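Local coordinates for cytochrome c552 (Thermochromatium tepidum, PDB 5ZE8), which binds five heme c groups in one chain and probably carries electrons at low potential in a thermophilic purple sulfur photosynthetic bacterium, at residues 69-74 and 416-421; 134-139 and 151-156; 193-198 and 208-213; 288-293 and 301-306. All coordinates share one frame; numbering follows the deposited sequence.

Contact 1. Residues 69-74 and 416-421. With HEC (heme c), chain C.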
# COMPACT_ATOMS: atom_id res chain seq x y z
N ASP A 69 3.50 7.43 -11.02
CA ASP A 69 3.20 7.85 -9.66
C ASP A 69 4.22 8.97 -9.36
O ASP A 69 5.42 8.70 -9.22
CB ASP A 69 3.45 6.69 -8.69
CG ASP A 69 3.31 7.12 -7.26
OD1 ASP A 69 3.07 8.26 -6.99
OD2 ASP A 69 3.52 6.27 -6.37
N PRO A 70 3.76 10.21 -9.26
CA PRO A 70 4.73 11.28 -9.05
C PRO A 70 5.43 11.27 -7.69
O PRO A 70 6.54 11.76 -7.55
CB PRO A 70 3.87 12.54 -9.19
CG PRO A 70 2.57 12.09 -8.77
CD PRO A 70 2.38 10.69 -9.15
N ILE A 71 4.86 10.62 -6.66
CA ILE A 71 5.54 10.47 -5.38
C ILE A 71 6.69 9.50 -5.51
O ILE A 71 7.84 9.79 -5.25
CB ILE A 71 4.54 10.03 -4.27
CG1 ILE A 71 3.53 11.17 -3.98
CG2 ILE A 71 5.27 9.67 -3.03
CD1 ILE A 71 2.45 10.78 -2.94
N HIS A 72 6.38 8.28 -5.96
CA HIS A 72 7.44 7.34 -6.22
C HIS A 72 8.43 7.91 -7.23
O HIS A 72 9.65 7.70 -7.09
CB HIS A 72 6.89 6.00 -6.79
CG HIS A 72 7.95 5.06 -7.28
ND1 HIS A 72 8.90 4.50 -6.45
CD2 HIS A 72 8.17 4.53 -8.51
CE1 HIS A 72 9.66 3.68 -7.17
NE2 HIS A 72 9.27 3.71 -8.41
N GLY A 73 7.96 8.62 -8.21
CA GLY A 73 8.89 9.16 -9.23
C GLY A 73 9.89 10.12 -8.72
O GLY A 73 11.05 10.16 -9.20
N LEU A 74 9.48 10.95 -7.75
CA LEU A 74 10.36 11.97 -7.17
C LEU A 74 11.50 11.19 -6.44
O LEU A 74 12.71 11.50 -6.56
CB LEU A 74 9.56 12.84 -6.17
CG LEU A 74 10.23 14.12 -5.62
CD1 LEU A 74 9.21 14.88 -4.77
CD2 LEU A 74 11.52 13.96 -4.85
N THR A 416 6.81 20.87 -2.64
CA THR A 416 5.58 21.51 -2.78
C THR A 416 5.06 21.53 -4.19
O THR A 416 3.91 21.97 -4.40
CB THR A 416 5.73 23.01 -2.33
OG1 THR A 416 6.85 23.55 -3.05
CG2 THR A 416 5.99 23.06 -0.84
N GLN A 417 5.85 21.00 -5.14
CA GLN A 417 5.39 20.79 -6.52
C GLN A 417 4.61 19.52 -6.73
O GLN A 417 3.83 19.44 -7.68
CB GLN A 417 6.53 20.88 -7.57
CG GLN A 417 7.06 19.56 -8.26
CD GLN A 417 7.49 19.71 -9.76
OE1 GLN A 417 7.70 20.83 -10.27
NE2 GLN A 417 7.67 18.56 -10.46
N LEU A 418 4.69 18.61 -5.77
CA LEU A 418 3.76 17.47 -5.82
C LEU A 418 2.29 17.94 -5.85
O LEU A 418 1.91 18.92 -5.23
CB LEU A 418 4.01 16.46 -4.68
CG LEU A 418 5.40 15.78 -4.65
CD1 LEU A 418 5.63 15.13 -3.28
CD2 LEU A 418 5.46 14.71 -5.74
N PRO A 419 1.45 17.27 -6.63
CA PRO A 419 0.06 17.60 -6.69
C PRO A 419 -0.59 17.76 -5.29
O PRO A 419 -0.47 16.86 -4.42
CB PRO A 419 -0.55 16.38 -7.35
CG PRO A 419 0.51 15.84 -8.22
CD PRO A 419 1.78 16.08 -7.46
N ALA A 420 -1.27 18.86 -5.10
CA ALA A 420 -1.79 19.21 -3.76
C ALA A 420 -2.85 18.23 -3.27
O ALA A 420 -3.04 18.05 -2.05
CB ALA A 420 -2.30 20.64 -3.74
N GLU A 421 -3.49 17.57 -4.23
CA GLU A 421 -4.46 16.50 -3.98
C GLU A 421 -3.81 15.31 -3.33
O GLU A 421 -4.47 14.58 -2.60
CB GLU A 421 -5.09 15.98 -5.30
CG GLU A 421 -5.66 17.04 -6.27
CD GLU A 421 -5.23 16.80 -7.72
OE1 GLU A 421 -4.04 17.04 -8.07
OE2 GLU A 421 -6.09 16.38 -8.53
FE HEC C . 8.50 1.39 -3.04
CHA HEC C . 5.47 2.74 -2.11
CHB HEC C . 9.72 4.53 -3.48
CHC HEC C . 11.54 0.13 -3.63
CHD HEC C . 7.29 -1.74 -2.60
NA HEC C . 7.84 3.23 -2.83
C1A HEC C . 6.51 3.61 -2.45
C2A HEC C . 6.42 5.03 -2.24
C3A HEC C . 7.61 5.53 -2.59
C4A HEC C . 8.46 4.43 -2.93
CMA HEC C . 8.05 6.96 -2.55
CAA HEC C . 5.21 5.80 -1.90
CBA HEC C . 4.39 5.98 -3.21
CGA HEC C . 3.08 6.70 -3.11
O1A HEC C . 2.36 7.00 -4.14
O2A HEC C . 2.58 7.04 -1.99
NB HEC C . 10.29 2.22 -3.56
C1B HEC C . 10.57 3.49 -3.75
C2B HEC C . 11.90 3.61 -4.25
C3B HEC C . 12.51 2.39 -4.25
C4B HEC C . 11.43 1.49 -3.77
CMB HEC C . 12.52 4.92 -4.61
CAB HEC C . 13.87 1.97 -4.59
CBB HEC C . 14.93 2.75 -4.07
NC HEC C . 9.27 -0.44 -3.08
C1C HEC C . 10.61 -0.82 -3.28
C2C HEC C . 10.79 -2.23 -3.18
C3C HEC C . 9.55 -2.77 -2.95
C4C HEC C . 8.63 -1.64 -2.91
CMC HEC C . 12.07 -2.95 -3.40
CAC HEC C . 9.18 -4.19 -2.78
CBC HEC C . 9.90 -4.89 -1.77
ND HEC C . 6.76 0.66 -2.55
C1D HEC C . 6.39 -0.64 -2.44
C2D HEC C . 5.03 -0.80 -2.02
C3D HEC C . 4.54 0.43 -1.82
C4D HEC C . 5.63 1.35 -2.15
CMD HEC C . 4.35 -2.11 -1.77
CAD HEC C . 3.12 0.81 -1.38
CBD HEC C . 3.21 0.97 0.10
CGD HEC C . 1.90 1.44 0.74
O1D HEC C . 0.85 1.44 0.16
O2D HEC C . 1.92 1.90 1.94
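Leu418 pushes its methyl-bearing end against the first turn of helix 70-79, where it meets Leu74, Pro70 and Ile71. Its CD2 lies 3.9 Å from Leu74 CD1, and the two leucine side chains cross at about a right angle. The same Leu418 CD2 sits 3.6 Å from Pro70 O, a carbonyl oxygen already taken by Leu74 N inside the helix. Leu418 CG stands anti to its own carbonyl carbon (chi1 -62°), which carries both methyls toward the helix. Beside it Pro70 CG lies 4.3 Å from Pro419 CD, an apolar contact between the two proline rings. Leu422 of helix 420-423 adds to the cover over Pro70 and Ile71. The turn also borders heme c. Ile71 CG2 rests 3.7 Å from the propionate carbon CGA of the heme. Asp69 is the N-cap of the helix. Its OD1 accepts from Ile71 N at 3.0 Å, from above the carboxylate plane, and more weakly from His72 N. Asp69 OD2 comes within 2.6 Å of the heme propionate oxygen O1A. At this distance one of the two acid groups probably holds a proton. OD2 also lies close to a propionate oxygen of another heme. No hydrogen bond crosses between the segments. Their meeting is nearly all hydrocarbon, with Pro70 O against a methyl. The polar work faces the heme, where a proton held by one acid would probably ease the repulsion.

Contact 2. Residues 134-139 and 151-156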
# COMPACT_ATOMS: atom_id res chain seq x y z
N LYS A 134 4.71 -17.93 -9.61
CA LYS A 134 4.37 -19.35 -9.45
C LYS A 134 4.55 -19.90 -8.03
O LYS A 134 3.61 -20.45 -7.48
CB LYS A 134 5.08 -20.21 -10.45
CG LYS A 134 4.62 -21.64 -10.40
CD LYS A 134 5.33 -22.44 -11.46
CE LYS A 134 4.88 -23.87 -11.40
NZ LYS A 134 5.71 -24.58 -12.41
N THR A 135 5.72 -19.67 -7.45
CA THR A 135 6.00 -20.27 -6.11
C THR A 135 6.72 -19.22 -5.28
O THR A 135 7.77 -18.74 -5.69
CB THR A 135 6.88 -21.49 -6.26
OG1 THR A 135 6.29 -22.43 -7.20
CG2 THR A 135 7.15 -22.15 -4.93
N TYR A 136 6.15 -18.91 -4.15
CA TYR A 136 6.76 -17.96 -3.25
C TYR A 136 7.84 -18.59 -2.37
O TYR A 136 7.56 -19.52 -1.62
CB TYR A 136 5.74 -17.34 -2.38
CG TYR A 136 6.24 -16.25 -1.41
CD1 TYR A 136 7.02 -15.24 -1.83
CD2 TYR A 136 5.95 -16.32 -0.05
CE1 TYR A 136 7.48 -14.27 -0.97
CE2 TYR A 136 6.40 -15.34 0.83
CZ TYR A 136 7.18 -14.30 0.35
OH TYR A 136 7.67 -13.37 1.26
N ASN A 137 9.06 -18.10 -2.53
CA ASN A 137 10.29 -18.64 -1.81
C ASN A 137 10.62 -17.92 -0.51
O ASN A 137 11.52 -18.37 0.18
CB ASN A 137 11.46 -18.67 -2.74
CG ASN A 137 11.21 -19.58 -3.91
OD1 ASN A 137 10.71 -20.69 -3.72
ND2 ASN A 137 11.50 -19.11 -5.10
N GLY A 138 9.94 -16.84 -0.21
CA GLY A 138 10.24 -15.95 0.87
C GLY A 138 11.23 -14.90 0.48
O GLY A 138 12.00 -15.02 -0.50
N ILE A 139 11.23 -13.81 1.22
CA ILE A 139 12.14 -12.74 0.93
C ILE A 139 13.58 -12.94 1.39
O ILE A 139 14.46 -12.21 0.95
CB ILE A 139 11.57 -11.35 1.36
CG1 ILE A 139 11.28 -11.30 2.81
CG2 ILE A 139 10.29 -11.03 0.51
CD1 ILE A 139 11.11 -9.91 3.36
N LYS A 151 11.96 -11.29 -7.35
CA LYS A 151 13.07 -12.13 -6.99
C LYS A 151 12.77 -13.08 -5.83
O LYS A 151 13.49 -14.09 -5.63
CB LYS A 151 14.27 -11.28 -6.66
CG LYS A 151 14.76 -10.39 -7.78
CD LYS A 151 15.04 -11.15 -9.07
CE LYS A 151 15.50 -10.16 -10.15
NZ LYS A 151 16.00 -10.98 -11.32
N ALA A 152 11.63 -12.87 -5.13
CA ALA A 152 11.16 -13.74 -4.08
C ALA A 152 10.36 -14.93 -4.60
O ALA A 152 9.89 -15.75 -3.79
CB ALA A 152 10.36 -12.99 -3.04
N TYR A 153 10.19 -15.04 -5.92
CA TYR A 153 9.39 -16.08 -6.51
C TYR A 153 10.10 -16.88 -7.60
O TYR A 153 10.93 -16.35 -8.32
CB TYR A 153 8.17 -15.42 -7.26
CG TYR A 153 7.23 -14.70 -6.30
CD1 TYR A 153 6.15 -15.36 -5.74
CD2 TYR A 153 7.37 -13.38 -6.02
CE1 TYR A 153 5.24 -14.73 -4.89
CE2 TYR A 153 6.52 -12.73 -5.14
CZ TYR A 153 5.49 -13.41 -4.56
OH TYR A 153 4.61 -12.76 -3.68
N ASP A 154 9.66 -18.12 -7.81
CA ASP A 154 9.87 -18.79 -9.07
C ASP A 154 8.77 -18.26 -9.98
O ASP A 154 7.58 -18.19 -9.56
CB ASP A 154 9.67 -20.30 -8.98
CG ASP A 154 10.66 -21.01 -8.08
OD1 ASP A 154 11.74 -20.46 -7.80
OD2 ASP A 154 10.33 -22.18 -7.72
N LEU A 155 9.18 -17.92 -11.19
CA LEU A 155 8.24 -17.38 -12.18
C LEU A 155 7.85 -18.44 -13.19
O LEU A 155 8.65 -19.36 -13.44
CB LEU A 155 8.87 -16.18 -12.87
CG LEU A 155 9.40 -15.12 -11.92
CD1 LEU A 155 10.12 -14.04 -12.71
CD2 LEU A 155 8.35 -14.48 -11.00
N SER A 156 6.70 -18.27 -13.86
CA SER A 156 6.22 -19.26 -14.82
C SER A 156 6.15 -18.56 -16.19
O SER A 156 5.99 -17.30 -16.27
CB SER A 156 4.84 -19.73 -14.44
OG SER A 156 4.43 -20.75 -15.37
O HOH W 1 5.09 -23.30 -14.84
O HOH W 2 8.34 -23.52 -8.77
O HOH W 3 13.31 -16.84 -5.25
O HOH W 4 10.92 -22.88 -5.23
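Tyr136 and Tyr153 form the close-packed face of this two-stranded ribbon. Tyr136 CD1 lies over one face of the Tyr153 ring, offset toward its rim and 3.6 Å from Tyr153 CE1. The two rings meet obliquely, their planes 42° apart. Tyr136 CG is anti to the backbone N (chi1 -177°), and this turns the ring along the chain toward Ala152, whose CB is 3.8 Å from Tyr136 CE1. Gly138 N sits over the centre of the Tyr136 ring. The hydroxyl of Tyr153 is bonded to Asp223 O and Gly227 N. A leucine in place of Tyr153 would probably leave Asp223 O and Gly227 N without this partner and open a gap beside the Tyr136 ring. The face of Thr135 and Asp154 is looser and wet. Their side chains lie side by side and point the same way, bridged by a water between Thr135 OG1 and Asp154 OD2. A second water joins Asp154 OD2 to Asn137 OD1. Asn137 ND2 reaches Asp154 OD1 directly at 3.0 Å, in its own amide plane but from above the carboxylate. At the Lys134 end a water links Lys134 NZ to Ser156 OG, which also bonds Arg158 N. Asp154 O takes two backbone donors, Lys134 N at 2.9 Å and Thr135 N at 3.2 Å. Two residues facing one make this a classic beta bulge in an antiparallel pair.

Contact 3. Residues 193-198 and 208-213. With HEC (heme c), chain B; SO4 (sulfate ion), chain G.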
# COMPACT_ATOMS: atom_id res chain seq x y z
N ASN A 193 -12.08 -18.84 -25.26
CA ASN A 193 -11.18 -19.16 -24.10
C ASN A 193 -9.83 -19.51 -24.64
O ASN A 193 -9.62 -20.64 -25.12
CB ASN A 193 -11.78 -20.27 -23.25
CG ASN A 193 -10.99 -20.49 -21.95
OD1 ASN A 193 -9.86 -20.05 -21.86
ND2 ASN A 193 -11.62 -21.04 -20.97
N PRO A 194 -8.84 -18.58 -24.53
CA PRO A 194 -7.51 -18.81 -25.02
C PRO A 194 -6.58 -19.57 -24.03
O PRO A 194 -5.43 -19.74 -24.32
CB PRO A 194 -6.98 -17.39 -25.14
CG PRO A 194 -7.60 -16.67 -23.95
CD PRO A 194 -8.97 -17.26 -23.83
N HIS A 195 -7.16 -19.98 -22.90
CA HIS A 195 -6.45 -20.61 -21.81
C HIS A 195 -6.56 -22.16 -21.84
O HIS A 195 -6.14 -22.80 -20.86
CB HIS A 195 -6.97 -20.13 -20.49
CG HIS A 195 -7.03 -18.65 -20.34
ND1 HIS A 195 -5.91 -17.87 -20.49
CD2 HIS A 195 -8.05 -17.82 -19.96
CE1 HIS A 195 -6.27 -16.61 -20.29
NE2 HIS A 195 -7.54 -16.56 -19.93
N LEU A 196 -6.96 -22.75 -22.98
CA LEU A 196 -7.23 -24.23 -23.07
C LEU A 196 -6.29 -24.94 -24.01
O LEU A 196 -6.63 -26.02 -24.58
CB LEU A 196 -8.64 -24.48 -23.54
CG LEU A 196 -9.74 -23.87 -22.69
CD1 LEU A 196 -11.14 -24.11 -23.23
CD2 LEU A 196 -9.57 -24.37 -21.26
N GLY A 197 -5.16 -24.34 -24.25
CA GLY A 197 -4.12 -24.93 -25.04
C GLY A 197 -4.01 -24.51 -26.49
O GLY A 197 -3.12 -24.98 -27.16
N GLU A 198 -4.86 -23.60 -26.98
CA GLU A 198 -4.73 -23.09 -28.37
C GLU A 198 -5.16 -21.64 -28.54
O GLU A 198 -5.91 -21.14 -27.68
CB GLU A 198 -5.53 -23.95 -29.31
CG GLU A 198 -6.99 -24.12 -28.98
CD GLU A 198 -7.55 -25.46 -29.50
OE1 GLU A 198 -8.46 -26.03 -28.86
OE2 GLU A 198 -7.07 -25.96 -30.55
N PRO A 208 -3.58 -15.05 -29.26
CA PRO A 208 -2.67 -16.20 -29.12
C PRO A 208 -3.08 -17.11 -27.93
O PRO A 208 -3.82 -16.66 -26.99
CB PRO A 208 -1.37 -15.51 -28.86
CG PRO A 208 -1.72 -14.25 -28.10
CD PRO A 208 -3.00 -13.81 -28.76
N ALA A 209 -2.60 -18.37 -27.92
CA ALA A 209 -2.75 -19.20 -26.77
C ALA A 209 -2.08 -18.49 -25.54
O ALA A 209 -0.96 -17.96 -25.59
CB ALA A 209 -2.13 -20.56 -27.00
N LEU A 210 -2.84 -18.47 -24.46
CA LEU A 210 -2.47 -17.86 -23.16
C LEU A 210 -2.57 -18.96 -22.11
O LEU A 210 -3.49 -19.01 -21.34
CB LEU A 210 -3.44 -16.67 -22.85
CG LEU A 210 -3.25 -15.51 -23.84
CD1 LEU A 210 -4.32 -14.50 -23.45
CD2 LEU A 210 -1.85 -14.85 -23.74
N THR A 211 -1.62 -19.88 -22.15
CA THR A 211 -1.68 -21.10 -21.47
C THR A 211 -1.62 -20.84 -19.99
O THR A 211 -0.90 -19.91 -19.56
CB THR A 211 -0.47 -21.90 -21.91
OG1 THR A 211 -0.63 -22.10 -23.34
CG2 THR A 211 -0.34 -23.25 -21.23
N MET A 212 -2.37 -21.67 -19.27
CA MET A 212 -2.74 -21.39 -17.87
C MET A 212 -2.61 -22.64 -17.02
O MET A 212 -2.80 -23.73 -17.54
CB MET A 212 -4.15 -20.94 -17.81
CG MET A 212 -4.64 -20.47 -16.44
SD MET A 212 -6.32 -19.80 -16.50
CE MET A 212 -5.88 -18.15 -16.96
N GLU A 213 -2.29 -22.49 -15.74
CA GLU A 213 -2.18 -23.59 -14.78
C GLU A 213 -2.90 -23.22 -13.54
O GLU A 213 -2.91 -22.03 -13.12
CB GLU A 213 -0.72 -23.72 -14.36
CG GLU A 213 0.13 -24.17 -15.49
CD GLU A 213 1.55 -24.43 -15.04
OE1 GLU A 213 2.23 -23.69 -14.27
OE2 GLU A 213 2.04 -25.46 -15.53
FE HEC B . -8.63 -14.88 -19.31
CHA HEC B . -10.43 -16.76 -17.07
CHB HEC B . -6.32 -14.16 -16.90
CHC HEC B . -6.87 -12.93 -21.52
CHD HEC B . -10.96 -15.45 -21.74
NA HEC B . -8.37 -15.41 -17.40
C1A HEC B . -9.23 -16.21 -16.66
C2A HEC B . -8.74 -16.38 -15.34
C3A HEC B . -7.59 -15.62 -15.26
C4A HEC B . -7.33 -15.04 -16.54
CMA HEC B . -6.65 -15.49 -14.06
CAA HEC B . -9.42 -17.12 -14.22
CBA HEC B . -9.39 -18.65 -14.32
CGA HEC B . -9.90 -19.12 -12.96
O1A HEC B . -11.12 -19.16 -12.75
O2A HEC B . -9.14 -19.60 -12.10
NB HEC B . -6.91 -13.77 -19.22
C1B HEC B . -6.13 -13.60 -18.11
C2B HEC B . -5.08 -12.72 -18.43
C3B HEC B . -5.19 -12.31 -19.72
C4B HEC B . -6.38 -13.05 -20.20
CMB HEC B . -4.06 -12.30 -17.33
CAB HEC B . -4.20 -11.53 -20.54
CBB HEC B . -2.82 -11.95 -20.54
NC HEC B . -8.88 -14.33 -21.28
C1C HEC B . -8.01 -13.52 -21.99
C2C HEC B . -8.57 -13.24 -23.27
C3C HEC B . -9.79 -13.91 -23.35
C4C HEC B . -9.95 -14.62 -22.12
CMC HEC B . -7.96 -12.24 -24.23
CAC HEC B . -10.81 -13.96 -24.46
CBC HEC B . -10.43 -14.04 -25.77
ND HEC B . -10.29 -15.86 -19.37
C1D HEC B . -11.12 -15.99 -20.48
C2D HEC B . -12.28 -16.77 -20.13
C3D HEC B . -12.15 -17.14 -18.85
C4D HEC B . -10.87 -16.55 -18.38
CMD HEC B . -13.46 -17.13 -21.05
CAD HEC B . -13.15 -17.91 -18.02
CBD HEC B . -14.07 -16.99 -17.23
CGD HEC B . -14.60 -15.69 -17.77
O1D HEC B . -15.55 -15.73 -18.62
O2D HEC B . -14.10 -14.61 -17.35
S SO4 G . -15.66 -21.44 -20.60
O1 SO4 G . -16.52 -22.69 -20.58
O2 SO4 G . -14.54 -21.71 -21.54
O3 SO4 G . -16.41 -20.17 -21.01
O4 SO4 G . -15.15 -21.35 -19.21
O HOH W 5 -3.83 -21.99 -23.89
O HOH W 6 -3.41 -23.75 -20.86
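His195 is held by Leu210 and Met212 while it binds heme iron. Metal coordination comes first: His195 NE2 lies 2.1 Å from the iron, and His49 supplies the other axial ligand. One hydrogen bond fixes the ring's rotation: His195 ND1 donates to Leu210 O at 2.8 Å, almost straight (169°) and in both the ring and carbonyl planes. Such a bond would probably make the imidazole a stronger electron donor to the iron. Leu210 N returns a bond to Pro194 O at 2.9 Å. Asn193 OD1 accepts from His195 N at 2.9 Å, closing an Asx turn, and its ND2 holds a sulfate, probably from the crystallisation liquor. A leucine in place of Asn193 would probably leave His195 N without its acceptor and free the turn to shift. One water joins Pro194 O and Gly197 N to Thr211 OG1. Another links His195 O to Met212 N. Apolar packing clamps the ring. Pro194 CG sits over one face. Over the opposite face Met212 CE makes a CH-pi contact, 3.5 Å from the centroid. The bend at chi3 of Met212 (-85°) brings that methyl into the corner between the imidazole face and the porphyrin, 3.5 Å from heme C4A. Here a loop meets the start of strand 212-214, which runs parallel to strand 159-161, with Leu159 against His195 and Leu210; Leu44 of helix 42-46 touches Leu210.

Contact 4. Residues 288-293 and 301-306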
# COMPACT_ATOMS: atom_id res chain seq x y z
N ASP A 288 -14.41 7.23 17.66
CA ASP A 288 -15.50 7.80 18.49
C ASP A 288 -14.97 8.70 19.59
O ASP A 288 -13.86 8.54 20.05
CB ASP A 288 -16.34 6.67 19.08
CG ASP A 288 -17.75 7.10 19.47
OD1 ASP A 288 -18.31 8.10 18.93
OD2 ASP A 288 -18.26 6.33 20.31
N LEU A 289 -15.79 9.70 19.95
CA LEU A 289 -15.46 10.70 20.97
C LEU A 289 -16.59 10.66 22.00
O LEU A 289 -17.74 10.66 21.59
CB LEU A 289 -15.48 12.07 20.37
CG LEU A 289 -15.49 13.30 21.30
CD1 LEU A 289 -14.16 13.28 22.03
CD2 LEU A 289 -15.57 14.51 20.45
N THR A 290 -16.19 10.48 23.24
CA THR A 290 -17.08 10.52 24.43
C THR A 290 -16.65 11.66 25.33
O THR A 290 -15.49 11.97 25.40
CB THR A 290 -17.12 9.20 25.24
OG1 THR A 290 -15.82 8.76 25.74
CG2 THR A 290 -17.72 8.22 24.44
N THR A 291 -17.60 12.30 26.01
CA THR A 291 -17.18 13.30 27.03
C THR A 291 -17.98 13.06 28.29
O THR A 291 -19.11 12.60 28.20
CB THR A 291 -17.38 14.77 26.55
OG1 THR A 291 -18.76 15.07 26.43
CG2 THR A 291 -16.74 15.00 25.19
N LYS A 292 -17.35 13.33 29.42
CA LYS A 292 -18.03 13.32 30.74
C LYS A 292 -17.66 14.66 31.39
O LYS A 292 -16.57 15.20 31.15
CB LYS A 292 -17.52 12.17 31.64
CG LYS A 292 -17.35 10.79 30.99
CD LYS A 292 -18.12 9.64 31.71
CE LYS A 292 -17.48 8.24 31.54
NZ LYS A 292 -18.37 7.00 31.50
N ALA A 293 -18.50 15.19 32.28
CA ALA A 293 -18.03 16.29 33.15
C ALA A 293 -16.97 15.82 34.15
O ALA A 293 -16.97 14.68 34.60
CB ALA A 293 -19.20 16.94 33.87
N GLN A 301 -12.72 11.58 25.78
CA GLN A 301 -12.05 10.32 25.47
C GLN A 301 -12.19 10.07 24.01
O GLN A 301 -13.33 10.05 23.51
CB GLN A 301 -12.68 9.18 26.25
CG GLN A 301 -12.47 9.26 27.77
CD GLN A 301 -13.57 10.04 28.47
OE1 GLN A 301 -14.75 9.76 28.27
NE2 GLN A 301 -13.19 11.01 29.31
N VAL A 302 -11.06 9.88 23.32
CA VAL A 302 -11.04 9.61 21.90
C VAL A 302 -10.66 8.12 21.81
O VAL A 302 -9.69 7.70 22.37
CB VAL A 302 -10.06 10.52 21.12
CG1 VAL A 302 -9.97 10.06 19.68
CG2 VAL A 302 -10.54 11.93 21.16
N TRP A 303 -11.53 7.33 21.17
CA TRP A 303 -11.29 5.90 20.94
C TRP A 303 -11.06 5.65 19.46
O TRP A 303 -11.88 6.09 18.59
CB TRP A 303 -12.50 5.10 21.44
CG TRP A 303 -12.94 5.47 22.86
CD1 TRP A 303 -13.78 6.51 23.24
CD2 TRP A 303 -12.53 4.83 24.07
NE1 TRP A 303 -13.92 6.54 24.62
CE2 TRP A 303 -13.17 5.53 25.16
CE3 TRP A 303 -11.69 3.75 24.36
CZ2 TRP A 303 -12.98 5.16 26.49
CZ3 TRP A 303 -11.51 3.39 25.70
CH2 TRP A 303 -12.16 4.10 26.74
N ILE A 304 -9.95 4.98 19.18
CA ILE A 304 -9.63 4.70 17.75
C ILE A 304 -9.32 3.19 17.67
O ILE A 304 -8.28 2.78 18.16
CB ILE A 304 -8.43 5.51 17.24
CG1 ILE A 304 -8.58 6.98 17.65
CG2 ILE A 304 -8.39 5.37 15.72
CD1 ILE A 304 -7.45 7.85 17.18
N ARG A 305 -10.20 2.42 17.03
CA ARG A 305 -9.93 0.99 16.82
C ARG A 305 -9.45 0.75 15.38
O ARG A 305 -10.11 1.14 14.39
CB ARG A 305 -11.20 0.19 17.01
CG ARG A 305 -11.08 -1.28 16.57
CD ARG A 305 -12.35 -2.10 16.96
NE ARG A 305 -12.27 -3.46 16.44
CZ ARG A 305 -13.31 -4.27 16.15
NH1 ARG A 305 -14.56 -3.92 16.44
NH2 ARG A 305 -13.09 -5.43 15.55
N ASN A 306 -8.26 0.15 15.28
CA ASN A 306 -7.72 -0.32 13.99
C ASN A 306 -8.45 -1.62 13.65
O ASN A 306 -8.33 -2.62 14.36
CB ASN A 306 -6.25 -0.57 14.16
CG ASN A 306 -5.58 -1.08 12.92
OD1 ASN A 306 -6.19 -1.06 11.87
ND2 ASN A 306 -4.36 -1.60 13.05
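Thr290 OG1 is gripped by two groups, Trp303 and Gln301. It accepts from Trp303 NE1 at 3.1 Å, and the bond is nearly straight (165°) with the hydroxyl in the plane of the indole. It donates to Gln301 OE1 at 2.9 Å. The bonds form a chain from indole N-H through hydroxyl to amide oxygen, with the hydroxyl accepting one and donating the other. The hydroxyl can do this because OG1 stands between the backbone N and the carbonyl carbon (chi1 58°), turned toward the neighbouring strand. Gln301 bends at chi2 (90°) to bring its carbonyl back over Thr290, crossing that side chain at about a right angle. Lys292 CG lies 3.9 Å from the same Gln301 OE1. The other face is apolar. Leu289 CD1 meets Val302 CG2 at 4.0 Å, and Leu325 of strand 320-328 packs on both residues. Asp288 with Trp303 and Thr290 with Gln301 are hydrogen-bonded pairs, each closed by two backbone bonds. Gln301 N to Thr290 O is 2.8 Å. Leu289 with Val302 is the non-hydrogen-bonded pair between them. Strand 383-391 continues the sheet beyond 297-306. The result is an antiparallel beta hairpin, 285-294 with 297-306, polar on the Thr290 face and packed on the Leu289 face against a second antiparallel sheet.

Contact 1 pairs segment 69-74 with the late segment 416-421, and so spans contacts 2, 3 and 4, which follow in series. Contacts 2 and 3 lie on the same side of the chain's centre, 22 Å apart between centres, and touch where Lys134 and Ser156 pack on Glu213 of strand 212-214. Contact 4 is on the opposite side from both, in the sheet of 285-294, 297-306 and 383-391, with its centre 55 Å from that of contact 3. Contacts 1 and 3 include heme pocket residues. Contact 1 ties an early heme-pocket helix to the chain's late part, while contact 3 holds a heme ligand far from the beta-rich region where contact 4 lies.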